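Local coordinates for protein putative 5-dehydro-2-deoxygluconokinase (Bacillus halodurans C-125, PDB 2QCV) that probably phosphorylates 5-dehydro-2-deoxy-D-gluconate with ATP, a step in the breakdown of myo-inositol to acetyl-CoA, as a member of the PfkB carbohydrate kinase family, at residues A61-G65 with A134-R138; H97-F103 with L115-V121; V196-S200 with Y228-P234. All coordinates share one frame; numbering follows the deposited sequence. Where two conformers were deposited one is given.

Contact 1 of 3, residues A61-G65 with A134-R138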
ATOM      1  N   ALA A  61     -33.511 -14.662   9.431  1.00 27.18           N
ATOM      2  CA  ALA A  61     -32.128 -14.521   9.028  1.00 27.79           C
ATOM      3  C   ALA A  61     -31.408 -13.402   9.777  1.00 26.65           C
ATOM      4  O   ALA A  61     -32.005 -12.383  10.185  1.00 26.21           O
ATOM      5  CB  ALA A  61     -32.036 -14.299   7.500  1.00 29.24           C
ATOM      6  N   GLY A  62     -30.116 -13.631   9.986  1.00 26.28           N
ATOM      7  CA  GLY A  62     -29.187 -12.658  10.538  1.00 26.16           C
ATOM      8  C   GLY A  62     -27.960 -12.554   9.669  1.00 26.91           C
ATOM      9  O   GLY A  62     -27.834 -13.260   8.657  1.00 26.97           O
ATOM     10  N   PHE A  63     -27.041 -11.667  10.058  1.00 27.47           N
ATOM     11  CA  PHE A  63     -25.925 -11.303   9.190  1.00 27.56           C
ATOM     12  C   PHE A  63     -24.736 -10.823  10.018  1.00 26.14           C
ATOM     13  O   PHE A  63     -24.906 -10.073  10.992  1.00 28.55           O
ATOM     14  CB  PHE A  63     -26.336 -10.195   8.188  1.00 27.75           C
ATOM     15  CG  PHE A  63     -25.453 -10.127   6.951  1.00 26.58           C
ATOM     16  CD1 PHE A  63     -25.654 -10.966   5.907  1.00 24.16           C
ATOM     17  CD2 PHE A  63     -24.424  -9.218   6.861  1.00 29.65           C
ATOM     18  CE1 PHE A  63     -24.852 -10.906   4.763  1.00 27.86           C
ATOM     19  CE2 PHE A  63     -23.625  -9.177   5.753  1.00 31.07           C
ATOM     20  CZ  PHE A  63     -23.849 -10.034   4.694  1.00 27.62           C
ATOM     21  N   ILE A  64     -23.554 -11.252   9.603  1.00 25.74           N
ATOM     22  CA  ILE A  64     -22.275 -10.761  10.136  1.00 26.33           C
ATOM     23  C   ILE A  64     -21.550 -10.097   8.995  1.00 24.68           C
ATOM     24  O   ILE A  64     -21.151 -10.746   8.023  1.00 24.89           O
ATOM     25  CB  ILE A  64     -21.406 -11.872  10.764  1.00 26.33           C
ATOM     26  CG1 ILE A  64     -22.190 -12.575  11.901  1.00 27.50           C
ATOM     27  CG2 ILE A  64     -20.064 -11.287  11.303  1.00 23.92           C
ATOM     28  CD1 ILE A  64     -21.590 -13.899  12.335  1.00 26.58           C
ATOM     29  N   GLY A  65     -21.411  -8.775   9.068  1.00 24.06           N
ATOM     30  CA  GLY A  65     -20.675  -8.076   8.027  1.00 26.65           C
ATOM     31  C   GLY A  65     -20.339  -6.646   8.404  1.00 26.81           C
ATOM     32  O   GLY A  65     -20.865  -6.117   9.385  1.00 27.67           O
ATOM     33  N   ALA A 134     -21.874 -15.700  20.614  1.00 25.69           N
ATOM     34  CA  ALA A 134     -23.223 -15.654  21.183  1.00 28.38           C
ATOM     35  C   ALA A 134     -24.288 -15.439  20.116  1.00 29.54           C
ATOM     36  O   ALA A 134     -25.420 -15.886  20.272  1.00 29.09           O
ATOM     37  CB  ALA A 134     -23.329 -14.545  22.283  1.00 28.93           C
ATOM     38  N   TYR A 135     -23.905 -14.821  19.001  1.00 28.26           N
ATOM     39  CA  TYR A 135     -24.831 -14.576  17.907  1.00 26.98           C
ATOM     40  C   TYR A 135     -24.920 -15.815  17.051  1.00 23.97           C
ATOM     41  O   TYR A 135     -25.991 -16.328  16.791  1.00 22.79           O
ATOM     42  CB  TYR A 135     -24.330 -13.430  17.070  1.00 26.33           C
ATOM     43  CG  TYR A 135     -25.286 -12.915  16.031  1.00 24.89           C
ATOM     44  CD1 TYR A 135     -26.570 -12.543  16.345  1.00 26.22           C
ATOM     45  CD2 TYR A 135     -24.875 -12.766  14.711  1.00 26.26           C
ATOM     46  CE1 TYR A 135     -27.413 -12.001  15.363  1.00 28.02           C
ATOM     47  CE2 TYR A 135     -25.719 -12.266  13.756  1.00 24.04           C
ATOM     48  CZ  TYR A 135     -26.966 -11.860  14.085  1.00 29.41           C
ATOM     49  OH  TYR A 135     -27.755 -11.319  13.089  1.00 29.52           O
ATOM     50  N   ILE A 136     -23.777 -16.308  16.617  1.00 25.22           N
ATOM     51  CA  ILE A 136     -23.728 -17.516  15.773  1.00 25.01           C
ATOM     52  C   ILE A 136     -24.475 -18.708  16.380  1.00 27.89           C
ATOM     53  O   ILE A 136     -25.252 -19.388  15.706  1.00 25.83           O
ATOM     54  CB  ILE A 136     -22.245 -17.888  15.462  1.00 24.88           C
ATOM     55  CG1 ILE A 136     -21.616 -16.823  14.558  1.00 28.96           C
ATOM     56  CG2 ILE A 136     -22.116 -19.305  14.861  1.00 24.55           C
ATOM     57  CD1 ILE A 136     -20.068 -17.002  14.322  1.00 26.24           C
ATOM     58  N   ARG A 137     -24.301 -18.945  17.675  1.00 27.76           N
ATOM     59  CA  ARG A 137     -24.948 -20.086  18.292  1.00 26.98           C
ATOM     60  C   ARG A 137     -26.481 -20.056  18.365  1.00 27.40           C
ATOM     61  O   ARG A 137     -27.069 -21.067  18.701  1.00 26.87           O
ATOM     62  CB  ARG A 137     -24.379 -20.359  19.664  1.00 28.23           C
ATOM     63  CG  ARG A 137     -24.749 -19.365  20.675  1.00 26.84           C
ATOM     64  CD  ARG A 137     -23.938 -19.632  21.937  1.00 36.13           C
ATOM     65  NE  ARG A 137     -24.305 -18.680  22.967  1.00 45.10           N
ATOM     66  CZ  ARG A 137     -23.488 -18.266  23.942  1.00 54.61           C
ATOM     67  NH1 ARG A 137     -22.233 -18.706  24.036  1.00 57.38           N
ATOM     68  NH2 ARG A 137     -23.927 -17.375  24.817  1.00 47.34           N
ATOM     69  N   ARG A 138     -27.098 -18.924  18.034  1.00 27.66           N
ATOM     70  CA  ARG A 138     -28.563 -18.800  17.983  1.00 27.49           C
ATOM     71  C   ARG A 138     -29.152 -19.229  16.666  1.00 26.86           C
ATOM     72  O   ARG A 138     -30.353 -19.093  16.443  1.00 28.49           O
ATOM     73  CB  ARG A 138     -28.928 -17.338  18.183  1.00 27.77           C
ATOM     74  CG  ARG A 138     -28.323 -16.821  19.441  1.00 36.31           C
ATOM     75  CD  ARG A 138     -29.121 -15.756  20.068  1.00 42.74           C
ATOM     76  NE  ARG A 138     -28.810 -14.445  19.606  1.00 45.99           N
ATOM     77  CZ  ARG A 138     -29.699 -13.538  19.201  1.00 47.92           C
ATOM     78  NH1 ARG A 138     -31.009 -13.773  19.126  1.00 50.88           N
ATOM     79  NH2 ARG A 138     -29.247 -12.369  18.842  1.00 37.11           N
TER

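Contact 2 of 3, residues H97-F103 with L115-V121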
ATOM      1  N   HIS A  97     -13.439   3.339   4.874  1.00 30.66           N
ATOM      2  CA  HIS A  97     -13.624   2.423   3.742  1.00 29.16           C
ATOM      3  C   HIS A  97     -15.011   2.527   3.115  1.00 28.59           C
ATOM      4  O   HIS A  97     -16.000   2.695   3.803  1.00 30.13           O
ATOM      5  CB  HIS A  97     -13.350   0.980   4.150  1.00 31.08           C
ATOM      6  CG  HIS A  97     -11.958   0.765   4.655  1.00 31.21           C
ATOM      7  ND1 HIS A  97     -11.696   0.312   5.929  1.00 31.15           N
ATOM      8  CD2 HIS A  97     -10.752   0.975   4.067  1.00 33.91           C
ATOM      9  CE1 HIS A  97     -10.388   0.221   6.093  1.00 33.24           C
ATOM     10  NE2 HIS A  97      -9.793   0.627   4.986  1.00 34.94           N
ATOM     11  N   LYS A  98     -15.050   2.440   1.793  1.00 30.12           N
ATOM     12  CA  LYS A  98     -16.268   2.558   0.994  1.00 30.01           C
ATOM     13  C   LYS A  98     -16.943   1.216   0.786  1.00 29.47           C
ATOM     14  O   LYS A  98     -16.303   0.166   0.845  1.00 28.48           O
ATOM     15  CB  LYS A  98     -15.917   3.128  -0.392  1.00 30.75           C
ATOM     16  CG  LYS A  98     -15.188   4.430  -0.369  1.00 36.96           C
ATOM     17  CD  LYS A  98     -16.050   5.558   0.093  1.00 35.05           C
ATOM     18  CE  LYS A  98     -15.199   6.832   0.205  1.00 42.57           C
ATOM     19  NZ  LYS A  98     -16.025   7.957   0.561  1.00 36.93           N
ATOM     20  N   THR A  99     -18.241   1.271   0.500  1.00 29.66           N
ATOM     21  CA  THR A  99     -19.023   0.109   0.132  1.00 28.71           C
ATOM     22  C   THR A  99     -18.659  -0.382  -1.252  1.00 29.65           C
ATOM     23  O   THR A  99     -18.488   0.415  -2.176  1.00 28.74           O
ATOM     24  CB  THR A  99     -20.545   0.465   0.146  1.00 30.66           C
ATOM     25  OG1 THR A  99     -20.880   1.178   1.355  1.00 28.75           O
ATOM     26  CG2 THR A  99     -21.441  -0.798  -0.017  1.00 31.06           C
ATOM     27  N   GLY A 100     -18.535  -1.692  -1.434  1.00 27.81           N
ATOM     28  CA  GLY A 100     -18.340  -2.178  -2.804  1.00 30.33           C
ATOM     29  C   GLY A 100     -19.527  -1.861  -3.688  1.00 29.96           C
ATOM     30  O   GLY A 100     -20.658  -1.710  -3.203  1.00 28.98           O
ATOM     31  N   LEU A 101     -19.277  -1.729  -4.983  1.00 28.99           N
ATOM     32  CA  LEU A 101     -20.305  -1.332  -5.957  1.00 29.93           C
ATOM     33  C   LEU A 101     -20.253  -2.277  -7.134  1.00 31.58           C
ATOM     34  O   LEU A 101     -19.166  -2.596  -7.652  1.00 32.74           O
ATOM     35  CB  LEU A 101     -20.055   0.083  -6.519  1.00 28.55           C
ATOM     36  CG  LEU A 101     -20.018   1.261  -5.551  1.00 33.15           C
ATOM     37  CD1 LEU A 101     -19.613   2.579  -6.267  1.00 29.17           C
ATOM     38  CD2 LEU A 101     -21.362   1.407  -4.860  1.00 33.05           C
ATOM     39  N   ALA A 102     -21.420  -2.719  -7.570  1.00 29.92           N
ATOM     40  CA  ALA A 102     -21.509  -3.523  -8.785  1.00 29.17           C
ATOM     41  C   ALA A 102     -22.412  -2.787  -9.768  1.00 31.11           C
ATOM     42  O   ALA A 102     -23.597  -2.670  -9.525  1.00 35.90           O
ATOM     43  CB  ALA A 102     -22.067  -4.911  -8.448  1.00 30.13           C
ATOM     44  N   PHE A 103     -21.855  -2.284 -10.868  1.00 31.51           N
ATOM     45  CA  PHE A 103     -22.669  -1.736 -11.950  1.00 31.10           C
ATOM     46  C   PHE A 103     -22.950  -2.852 -12.933  1.00 31.43           C
ATOM     47  O   PHE A 103     -22.020  -3.540 -13.385  1.00 29.95           O
ATOM     48  CB  PHE A 103     -21.929  -0.639 -12.700  1.00 29.98           C
ATOM     49  CG  PHE A 103     -21.684   0.602 -11.902  1.00 26.09           C
ATOM     50  CD1 PHE A 103     -20.601   0.682 -11.031  1.00 28.97           C
ATOM     51  CD2 PHE A 103     -22.509   1.713 -12.071  1.00 30.13           C
ATOM     52  CE1 PHE A 103     -20.385   1.853 -10.304  1.00 26.46           C
ATOM     53  CE2 PHE A 103     -22.271   2.885 -11.367  1.00 30.84           C
ATOM     54  CZ  PHE A 103     -21.247   2.948 -10.484  1.00 27.35           C
ATOM     55  N   LEU A 115     -19.307  -4.261 -13.726  1.00 33.67           N
ATOM     56  CA  LEU A 115     -18.136  -3.421 -13.495  1.00 30.83           C
ATOM     57  C   LEU A 115     -18.083  -3.246 -11.970  1.00 32.24           C
ATOM     58  O   LEU A 115     -18.992  -2.648 -11.383  1.00 29.79           O
ATOM     59  CB  LEU A 115     -18.304  -2.085 -14.249  1.00 27.69           C
ATOM     60  CG  LEU A 115     -17.206  -1.020 -14.104  1.00 32.68           C
ATOM     61  CD1 LEU A 115     -15.816  -1.638 -14.255  1.00 45.09           C
ATOM     62  CD2 LEU A 115     -17.426   0.072 -15.091  1.00 30.81           C
HETATM   63  N   MSE A 116     -17.076  -3.827 -11.326  1.00 32.05           N
HETATM   64  CA  MSE A 116     -17.004  -3.882  -9.877  1.00 33.41           C
HETATM   65  C   MSE A 116     -16.017  -2.899  -9.275  1.00 34.46           C
HETATM   66  O   MSE A 116     -14.908  -2.725  -9.775  1.00 37.20           O
HETATM   67  CB  MSE A 116     -16.617  -5.303  -9.435  1.00 38.00           C
HETATM   68  CG  MSE A 116     -16.686  -5.533  -7.942  1.00 41.58           C
HETATM   69 SE   MSE A 116     -18.541  -5.926  -7.324  0.75 58.72          SE
HETATM   70  CE  MSE A 116     -18.324  -5.565  -5.350  1.00 47.60           C
ATOM     71  N   TYR A 117     -16.441  -2.235  -8.206  1.00 29.17           N
ATOM     72  CA  TYR A 117     -15.563  -1.436  -7.353  1.00 30.12           C
ATOM     73  C   TYR A 117     -15.360  -2.298  -6.093  1.00 30.16           C
ATOM     74  O   TYR A 117     -16.282  -2.457  -5.308  1.00 31.18           O
ATOM     75  CB  TYR A 117     -16.236  -0.104  -7.022  1.00 29.51           C
ATOM     76  CG  TYR A 117     -16.133   0.870  -8.181  1.00 28.85           C
ATOM     77  CD1 TYR A 117     -16.801   0.638  -9.383  1.00 29.87           C
ATOM     78  CD2 TYR A 117     -15.340   2.000  -8.074  1.00 31.24           C
ATOM     79  CE1 TYR A 117     -16.683   1.529 -10.438  1.00 33.27           C
ATOM     80  CE2 TYR A 117     -15.211   2.900  -9.125  1.00 28.06           C
ATOM     81  CZ  TYR A 117     -15.887   2.654 -10.301  1.00 28.81           C
ATOM     82  OH  TYR A 117     -15.735   3.543 -11.337  1.00 27.16           O
ATOM     83  N   ARG A 118     -14.186  -2.927  -5.970  1.00 32.23           N
ATOM     84  CA  ARG A 118     -13.932  -3.951  -4.910  1.00 36.01           C
ATOM     85  C   ARG A 118     -12.675  -3.692  -4.064  1.00 36.50           C
ATOM     86  O   ARG A 118     -12.475  -4.349  -3.037  1.00 35.45           O
ATOM     87  CB  ARG A 118     -13.820  -5.336  -5.536  1.00 37.28           C
ATOM     88  CG  ARG A 118     -12.583  -5.506  -6.370  1.00 44.33           C
ATOM     89  CD  ARG A 118     -12.455  -6.924  -6.953  1.00 48.90           C
ATOM     90  NE  ARG A 118     -13.261  -7.143  -8.151  1.00 50.43           N
ATOM     91  CZ  ARG A 118     -12.972  -6.637  -9.348  1.00 61.27           C
ATOM     92  NH1 ARG A 118     -11.923  -5.825  -9.516  1.00 66.44           N
ATOM     93  NH2 ARG A 118     -13.755  -6.917 -10.385  1.00 64.05           N
ATOM     94  N   GLN A 119     -11.851  -2.725  -4.442  1.00 35.87           N
ATOM     95  CA  GLN A 119     -10.587  -2.498  -3.724  1.00 37.97           C
ATOM     96  C   GLN A 119     -10.773  -1.828  -2.362  1.00 36.84           C
ATOM     97  O   GLN A 119     -11.347  -0.737  -2.246  1.00 32.68           O
ATOM     98  CB  GLN A 119      -9.577  -1.692  -4.562  1.00 38.38           C
ATOM     99  CG  GLN A 119      -8.379  -1.167  -3.754  1.00 39.87           C
ATOM    100  CD  GLN A 119      -7.388  -0.388  -4.578  1.00 45.51           C
ATOM    101  OE1 GLN A 119      -6.905  -0.888  -5.579  1.00 55.09           O
ATOM    102  NE2 GLN A 119      -7.075   0.844  -4.159  1.00 50.57           N
ATOM    103  N   ASP A 120     -10.253  -2.474  -1.317  1.00 34.86           N
ATOM    104  CA  ASP A 120     -10.295  -1.906   0.037  1.00 34.21           C
ATOM    105  C   ASP A 120     -11.688  -1.514   0.463  1.00 30.01           C
ATOM    106  O   ASP A 120     -11.892  -0.536   1.186  1.00 30.46           O
ATOM    107  CB  ASP A 120      -9.338  -0.722   0.171  1.00 37.46           C
ATOM    108  CG  ASP A 120      -7.895  -1.162   0.119  1.00 45.68           C
ATOM    109  OD1 ASP A 120      -7.576  -2.255   0.649  1.00 53.41           O
ATOM    110  OD2 ASP A 120      -7.084  -0.430  -0.465  1.00 50.43           O
ATOM    111  N   VAL A 121     -12.654  -2.311   0.051  1.00 30.60           N
ATOM    112  CA  VAL A 121     -14.029  -2.034   0.428  1.00 30.72           C
ATOM    113  C   VAL A 121     -14.287  -2.460   1.873  1.00 30.13           C
ATOM    114  O   VAL A 121     -13.575  -3.341   2.412  1.00 29.32           O
ATOM    115  CB  VAL A 121     -15.053  -2.637  -0.584  1.00 30.22           C
ATOM    116  CG1 VAL A 121     -14.950  -1.886  -1.890  1.00 34.12           C
ATOM    117  CG2 VAL A 121     -14.992  -4.177  -0.754  1.00 29.06           C
TER
HETATM  118  O   HOH W   1     -12.580   1.962   0.565  1.00 29.65           O

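Contact 3 of 3, residues V196-S200 with Y228-P234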
ATOM      1  N   VAL A 196     -11.727 -24.610   3.559  1.00 28.47           N
ATOM      2  CA  VAL A 196     -13.045 -24.293   4.090  1.00 26.04           C
ATOM      3  C   VAL A 196     -14.061 -25.404   3.750  1.00 27.74           C
ATOM      4  O   VAL A 196     -14.797 -25.859   4.629  1.00 28.49           O
ATOM      5  CB  VAL A 196     -13.525 -22.924   3.681  1.00 27.02           C
ATOM      6  CG1 VAL A 196     -14.988 -22.711   4.124  1.00 24.88           C
ATOM      7  CG2 VAL A 196     -12.562 -21.847   4.335  1.00 27.98           C
ATOM      8  N   ALA A 197     -14.049 -25.905   2.507  1.00 26.95           N
ATOM      9  CA  ALA A 197     -14.994 -26.977   2.157  1.00 26.34           C
ATOM     10  C   ALA A 197     -14.752 -28.195   3.043  1.00 28.13           C
ATOM     11  O   ALA A 197     -15.701 -28.871   3.464  1.00 25.94           O
ATOM     12  CB  ALA A 197     -14.879 -27.366   0.653  1.00 25.49           C
ATOM     13  N   GLU A 198     -13.485 -28.462   3.386  1.00 28.45           N
ATOM     14  CA  GLU A 198     -13.164 -29.641   4.177  1.00 26.19           C
ATOM     15  C   GLU A 198     -13.725 -29.570   5.603  1.00 25.61           C
ATOM     16  O   GLU A 198     -13.943 -30.606   6.215  1.00 29.83           O
ATOM     17  CB  GLU A 198     -11.646 -29.839   4.208  1.00 27.20           C
ATOM     18  CG  GLU A 198     -11.112 -30.414   2.871  1.00 30.03           C
ATOM     19  CD  GLU A 198      -9.597 -30.341   2.755  1.00 31.18           C
ATOM     20  OE1 GLU A 198      -8.948 -29.992   3.764  1.00 34.04           O
ATOM     21  OE2 GLU A 198      -9.074 -30.635   1.656  1.00 32.63           O
ATOM     22  N   GLN A 199     -13.969 -28.360   6.066  1.00 26.78           N
ATOM     23  CA  GLN A 199     -14.494 -28.053   7.399  0.50 28.58           C
ATOM     24  C   GLN A 199     -16.005 -27.947   7.417  1.00 28.22           C
ATOM     25  O   GLN A 199     -16.616 -27.876   8.489  1.00 28.58           O
ATOM     26  CB  GLN A 199     -14.072 -26.642   7.818  0.50 28.58           C
ATOM     27  CG  GLN A 199     -12.665 -26.335   7.908  0.50 30.38           C
ATOM     28  CD  GLN A 199     -12.468 -25.101   8.741  0.50 30.15           C
ATOM     29  OE1 GLN A 199     -12.777 -25.098   9.929  0.50 45.42           O
ATOM     30  NE2 GLN A 199     -12.005 -24.036   8.126  0.50 41.29           N
ATOM     31  N   SER A 200     -16.621 -27.870   6.238  1.00 28.50           N
ATOM     32  CA  SER A 200     -18.055 -27.524   6.131  1.00 27.50           C
ATOM     33  C   SER A 200     -18.953 -28.751   6.145  1.00 27.16           C
ATOM     34  O   SER A 200     -18.513 -29.845   5.831  1.00 28.27           O
ATOM     35  CB  SER A 200     -18.296 -26.745   4.829  1.00 25.83           C
ATOM     36  OG  SER A 200     -17.585 -25.530   4.859  1.00 26.96           O
ATOM     37  N   TYR A 228     -13.324 -37.229  -2.634  1.00 27.95           N
ATOM     38  CA  TYR A 228     -12.414 -36.351  -1.913  1.00 28.27           C
ATOM     39  C   TYR A 228     -13.068 -35.701  -0.670  1.00 28.44           C
ATOM     40  O   TYR A 228     -12.635 -35.933   0.465  1.00 28.91           O
ATOM     41  CB  TYR A 228     -11.787 -35.294  -2.900  1.00 26.32           C
ATOM     42  CG  TYR A 228     -11.400 -33.975  -2.269  1.00 28.63           C
ATOM     43  CD1 TYR A 228     -10.585 -33.922  -1.141  1.00 30.74           C
ATOM     44  CD2 TYR A 228     -11.811 -32.767  -2.836  1.00 30.69           C
ATOM     45  CE1 TYR A 228     -10.245 -32.719  -0.566  1.00 28.65           C
ATOM     46  CE2 TYR A 228     -11.480 -31.571  -2.277  1.00 26.24           C
ATOM     47  CZ  TYR A 228     -10.697 -31.544  -1.128  1.00 26.06           C
ATOM     48  OH  TYR A 228     -10.358 -30.348  -0.568  1.00 32.38           O
ATOM     49  N   LEU A 229     -14.141 -34.942  -0.863  1.00 26.79           N
ATOM     50  CA  LEU A 229     -14.691 -34.155   0.234  1.00 27.91           C
ATOM     51  C   LEU A 229     -15.338 -34.999   1.316  1.00 25.90           C
ATOM     52  O   LEU A 229     -15.340 -34.603   2.481  1.00 30.16           O
ATOM     53  CB  LEU A 229     -15.680 -33.125  -0.294  1.00 27.03           C
ATOM     54  CG  LEU A 229     -15.026 -31.932  -0.983  1.00 32.97           C
ATOM     55  CD1 LEU A 229     -16.098 -31.048  -1.537  1.00 28.50           C
ATOM     56  CD2 LEU A 229     -14.092 -31.154  -0.025  1.00 27.82           C
ATOM     57  N   PHE A 230     -15.810 -36.185   0.952  1.00 27.31           N
ATOM     58  CA  PHE A 230     -16.417 -37.106   1.926  1.00 28.40           C
ATOM     59  C   PHE A 230     -15.382 -37.842   2.794  1.00 30.22           C
ATOM     60  O   PHE A 230     -15.763 -38.596   3.683  1.00 30.54           O
ATOM     61  CB  PHE A 230     -17.378 -38.109   1.270  1.00 29.58           C
ATOM     62  CG  PHE A 230     -18.711 -37.511   0.817  1.00 26.79           C
ATOM     63  CD1 PHE A 230     -19.309 -36.466   1.493  1.00 27.06           C
ATOM     64  CD2 PHE A 230     -19.383 -38.068  -0.233  1.00 30.73           C
ATOM     65  CE1 PHE A 230     -20.496 -35.936   1.079  1.00 27.98           C
ATOM     66  CE2 PHE A 230     -20.603 -37.551  -0.657  1.00 27.27           C
ATOM     67  CZ  PHE A 230     -21.155 -36.466   0.006  1.00 26.76           C
ATOM     68  N   LYS A 231     -14.090 -37.585   2.575  1.00 29.55           N
ATOM     69  CA  LYS A 231     -13.043 -37.925   3.532  1.00 29.21           C
ATOM     70  C   LYS A 231     -12.983 -36.901   4.650  1.00 30.85           C
ATOM     71  O   LYS A 231     -12.294 -37.118   5.617  1.00 32.38           O
ATOM     72  CB  LYS A 231     -11.670 -37.984   2.851  1.00 30.17           C
ATOM     73  CG  LYS A 231     -11.527 -39.155   1.939  1.00 29.45           C
ATOM     74  CD  LYS A 231     -10.214 -39.049   1.155  1.00 33.17           C
ATOM     75  CE  LYS A 231     -10.178 -40.090   0.060  1.00 45.08           C
ATOM     76  NZ  LYS A 231      -8.973 -39.922  -0.798  1.00 44.87           N
ATOM     77  N   HIS A 232     -13.716 -35.788   4.506  1.00 28.76           N
ATOM     78  CA  HIS A 232     -13.617 -34.644   5.415  1.00 29.27           C
ATOM     79  C   HIS A 232     -15.002 -34.413   6.040  1.00 28.86           C
ATOM     80  O   HIS A 232     -15.748 -35.394   6.189  1.00 29.85           O
ATOM     81  CB  HIS A 232     -13.032 -33.444   4.678  1.00 29.02           C
ATOM     82  CG  HIS A 232     -11.673 -33.699   4.117  1.00 30.31           C
ATOM     83  ND1 HIS A 232     -10.521 -33.503   4.847  1.00 33.57           N
ATOM     84  CD2 HIS A 232     -11.277 -34.182   2.913  1.00 29.92           C
ATOM     85  CE1 HIS A 232      -9.471 -33.826   4.111  1.00 37.46           C
ATOM     86  NE2 HIS A 232      -9.896 -34.223   2.925  1.00 31.81           N
ATOM     87  N   SER A 233     -15.333 -33.175   6.417  1.00 29.73           N
ATOM     88  CA  SER A 233     -16.584 -32.891   7.106  1.00 32.24           C
ATOM     89  C   SER A 233     -17.888 -32.983   6.299  1.00 30.00           C
ATOM     90  O   SER A 233     -18.909 -33.306   6.880  1.00 30.26           O
ATOM     91  CB  SER A 233     -16.529 -31.515   7.770  1.00 32.61           C
ATOM     92  OG  SER A 233     -15.539 -31.505   8.788  1.00 33.12           O
ATOM     93  N   PRO A 234     -17.907 -32.595   5.005  1.00 27.86           N
ATOM     94  CA  PRO A 234     -19.236 -32.533   4.377  1.00 26.60           C
ATOM     95  C   PRO A 234     -20.074 -33.786   4.448  1.00 29.82           C
ATOM     96  O   PRO A 234     -19.549 -34.910   4.303  1.00 28.12           O
ATOM     97  CB  PRO A 234     -18.915 -32.171   2.919  1.00 27.79           C
ATOM     98  CG  PRO A 234     -17.667 -31.382   3.054  1.00 30.24           C
ATOM     99  CD  PRO A 234     -16.871 -32.068   4.106  1.00 27.01           C
TER
HETATM  100  O   HOH W   2     -12.893 -32.005   8.663  1.00 52.63           O

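Contact 1 of 3, residues A61-G65 with A134-R138
The phenol oxygen of Y135 takes a hydrogen bond from the backbone of strand 61-65, F63 N to Y135 OH at 3.1 Å. The bond is somewhat bent, with an angle of 151° at the hydrogen, and F63 N lies at the edge of the tyrosine ring, close to its plane. Y135 holds its CG anti to the backbone N (chi1 -171°), which carries the hydroxyl across to the strand. The hydroxyl arrives where G62 leaves the backbone bare: G62 CA lies 3.2 Å from Y135 OH, and a side chain at this position, pointing toward the helix, would collide with that oxygen. Farther up the ring, Y135 CE2 passes 3.6 Å from F63 O.

The apolar half of the contact belongs to I64. Its CG1 meets the edge of the tyrosine ring, 3.9 Å from Y135 CD2, as the two side chains slide past each other in opposite directions. With CG1 anti to the carbonyl carbon and chi2 extended at 165°, the I64 chain ends in a methyl that touches I136, CD1 to I136 CG1 at 3.7 Å; these two isoleucines cross at about a right angle. The F63 side chain leaves the backbone away from the helix, and its ring rests on P47 and V51 of helix 46-56.

The contact is buried in the alpha/beta core of the ribokinase-like fold. Strand 61-67 pairs in parallel with strand 12-17, whose F12 ring also meets Y135, while I136 also packs on A161 and A165 of helix 154-167.

Contact 2 of 3, residues H97-F103 with L115-V121
L101 and Y117 form a hydrogen-bonded antiparallel pair, as do F103 and L115, with A102 and M116 the non-hydrogen-bonded pair between them. The straightest of the four backbone bonds runs from Y117 N to L101 O, 2.8 Å at 172°.

Apolar contacts divide between the two faces. On one, Y117 CE1 lies 3.7 Å from F103 CE1, the rings oblique with planes at 57°, while L101 CB meets Y117 CB at 3.9 Å. On the other, the selenomethionine M116, bent at chi2 (82°), brings SE to 3.8 Å from A102 CB and carries CE alongside the L101 backbone, near G100.

Beyond the strands, packing, a CH...O contact and a water bridge keep the segments together. V121, which closes the type II turn begun at R118, sets CG1 3.5 Å from G100 CA, and its own CA makes the CH...O contact with K98 O. The water joins K98 N (2.8 Å) to D120 O (2.7 Å).

The sheet meets the second subunit, as in dimeric ribokinase relatives: Y117 OH bonds to T99 O of that subunit, and L101 packs on its counterpart there. Within the four-stranded lid sheet, strand 101-106 lies between strands 21-26 and 111-117, and T99 reaches H72 and I76 of helix 71-82.

Contact 3 of 3, residues V196-S200 with Y228-P234
In the Rossmann-like alpha/beta domain of this PfkB-family kinase, the ends of helices 186-199 and 222-229 come together just before the chain enters strands 202-206 and 236-240, respectively, of the central sheet. Their meeting is built around E198, whose side chain meets both Y228 and H232. E198 sets CG anti to the carbonyl carbon (chi1 -76°) and extends beyond it, alongside the imidazole. Its CG sits over the centre of the H232 ring as a CH-pi contact, 3.6 Å from the centroid, and the carboxylate stacks almost flat on the ring, their planes 7° apart. Y228 comes instead from across: its OH donates to E198 OE2 at 2.6 Å, on the anti side and somewhat out of the carboxylate plane, with ring and carboxylate planes 82° apart. The same oxygen forms a salt bridge with R163 of the third subunit, a double grip that would be expected to favour the charged carboxylate. An alanine here would take away the cover over H232 and is likely to leave Y228 OH and R163 of the third subunit without their shared acceptor.

Deeper in, A197 CB touches L229 CD2 at 3.9 Å. The main chains are joined where S233 N donates to E198 O, 2.9 Å away, while a water links that carbonyl to S233 OG. P234 slots its ring against the helix end, with CG 3.2 Å from A197 O. At that end V196 O accepts from both Q199 N and S200 OG, which reach it from opposite faces of its plane, the hydroxyl at 2.8 Å.

Contacts 1 and 3 both belong to the alpha/beta domain, their centres about 23 Å apart, whereas contact 2 lies in the separate four-stranded sheet, about 24 Å from contact 1 and 31 Å from contact 3 between centres. None touches another. Along the chain, both segments of contact 2 fall between those of contact 1: after strand 61-67 the chain runs through helix 71-82 and strand 90-92 before entering the lid hairpin, and returns at helix 133-136. Contact 3 follows later. Helix 154-167 flanks the first and third, touching residues of both. Contact 2 also reaches the second subunit and contact 3 the third, tying both sheet regions into the four-chain assembly.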